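Local atomic coordinates of benzoylformate decarboxylase (Mycobacterium smegmatis, PDB entry 4Q9D), a protein that belongs to the thiamine pyrophosphate-dependent enzyme family and holds a magnesium ion in its C-terminal thiamine pyrophosphate-binding domain. Residues B[363-367]-B[509-514]. Numbering follows the deposited sequence.
Sequences VLSNV and LEAELK
Val363, Leu364 and Val367 on the last turn of helix 357-367 pack against Leu509, Glu510 and Leu513 of helix 506-518; the axes of the two short segments come within 9.8 Å and run in broadly the same direction, at a signed crossing angle of -39°. No hydrogen bond or salt bridge spans the pair, so the contact rests on apolar side-chain packing. Val363 meets the other helix mainly through CG1, which sits 3.7 Å from Leu509 CG and also touches CD1 of Leu513 and the backbone CA of Glu510. That methyl is turned anti to the backbone N (chi1 175°), which carries it over to Leu509 and Leu513. One turn later, Val367 CG2 lies 3.6 Å from Leu513 CD1 and nearly as close to Leu513 CB, the two side chains meeting at roughly a right angle. Leu513 CD1 is thus shared by three residues, the third being Leu364, whose CD2 approaches it to 3.7 Å, again crosswise. Both helices lie over one face of the parallel sheet of the C-terminal thiamine pyrophosphate-binding domain: Leu364 rests on Val429, Thr431 and Val457, Leu509 on Val527, and Leu513 on Val455 and Leu525. The leucines therefore fill the layer between helices and strands, whereas Val367, only partly buried, lies nearer the outer margin. There its CG1 packs 3.9 Å from Glu510 CG, while the more distant Lys514 CE grazes the same methyl at 4.3 Å. Beyond these aliphatic carbons the charged ends pair along their own helix: Lys514 NZ donates a 2.8 Å hydrogen bond to Glu510 OE2, within a salt bridge, coming in from above the carboxylate, 36° out of its plane.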
# COMPACT_ATOMS: atom_id res chain seq x y z
N VAL B 363 13.42 47.62 5.61
CA VAL B 363 14.13 47.69 6.89
C VAL B 363 15.03 46.47 7.11
O VAL B 363 16.16 46.60 7.58
CB VAL B 363 13.16 47.81 8.07
CG1 VAL B 363 13.95 47.75 9.37
CG2 VAL B 363 12.36 49.11 7.97
N LEU B 364 14.54 45.28 6.78
CA LEU B 364 15.37 44.07 6.95
C LEU B 364 16.63 44.13 6.09
O LEU B 364 17.73 43.80 6.55
CB LEU B 364 14.58 42.82 6.55
CG LEU B 364 13.66 42.15 7.55
CD1 LEU B 364 12.96 41.03 6.79
CD2 LEU B 364 14.49 41.58 8.69
N SER B 365 16.46 44.56 4.84
CA SER B 365 17.63 44.64 3.95
C SER B 365 18.66 45.65 4.45
O SER B 365 19.87 45.47 4.26
CB SER B 365 17.23 44.97 2.52
OG SER B 365 16.74 46.29 2.47
N ASN B 366 18.20 46.71 5.11
CA ASN B 366 19.17 47.67 5.68
C ASN B 366 20.01 47.09 6.80
O ASN B 366 21.16 47.51 7.00
CB ASN B 366 18.47 48.92 6.19
CG ASN B 366 17.82 49.72 5.08
OD1 ASN B 366 18.25 49.65 3.93
ND2 ASN B 366 16.78 50.46 5.42
N VAL B 367 19.45 46.16 7.57
CA VAL B 367 20.19 45.63 8.74
C VAL B 367 20.68 44.17 8.61
O VAL B 367 21.51 43.72 9.39
CB VAL B 367 19.39 45.79 10.06
CG1 VAL B 367 18.90 47.23 10.21
CG2 VAL B 367 18.21 44.87 10.07
N LEU B 509 11.37 48.78 14.55
CA LEU B 509 11.77 47.55 13.86
C LEU B 509 13.28 47.51 13.66
O LEU B 509 13.96 46.50 13.94
CB LEU B 509 11.03 47.42 12.51
CG LEU B 509 11.43 46.21 11.65
CD1 LEU B 509 11.24 44.89 12.44
CD2 LEU B 509 10.59 46.20 10.39
N GLU B 510 13.82 48.62 13.20
CA GLU B 510 15.25 48.66 12.91
C GLU B 510 16.04 48.49 14.18
O GLU B 510 17.04 47.76 14.21
CB GLU B 510 15.60 49.99 12.24
CG GLU B 510 17.08 50.18 11.95
CD GLU B 510 17.41 51.65 11.63
OE1 GLU B 510 16.48 52.49 11.54
OE2 GLU B 510 18.61 51.96 11.48
N ALA B 511 15.60 49.18 15.22
CA ALA B 511 16.34 49.15 16.47
C ALA B 511 16.25 47.77 17.12
O ALA B 511 17.24 47.26 17.65
CB ALA B 511 15.83 50.24 17.43
N GLU B 512 15.06 47.17 17.10
CA GLU B 512 14.89 45.84 17.71
C GLU B 512 15.66 44.78 16.92
O GLU B 512 16.19 43.82 17.50
CB GLU B 512 13.40 45.50 17.80
CG GLU B 512 12.64 46.38 18.78
CD GLU B 512 13.04 46.14 20.24
OE1 GLU B 512 13.77 45.16 20.51
OE2 GLU B 512 12.59 46.91 21.11
N LEU B 513 15.74 44.97 15.60
CA LEU B 513 16.50 44.10 14.73
C LEU B 513 17.98 44.12 15.10
O LEU B 513 18.62 43.06 15.22
CB LEU B 513 16.29 44.46 13.24
CG LEU B 513 15.09 43.79 12.55
CD1 LEU B 513 14.83 44.35 11.12
CD2 LEU B 513 15.29 42.25 12.53
N LYS B 514 18.52 45.33 15.29
CA LYS B 514 19.92 45.46 15.69
C LYS B 514 20.16 44.84 17.05
O LYS B 514 21.17 44.19 17.26
CB LYS B 514 20.34 46.93 15.73
CG LYS B 514 20.40 47.60 14.35
CD LYS B 514 20.74 49.11 14.47
CE LYS B 514 20.80 49.78 13.09
NZ LYS B 514 20.76 51.28 13.15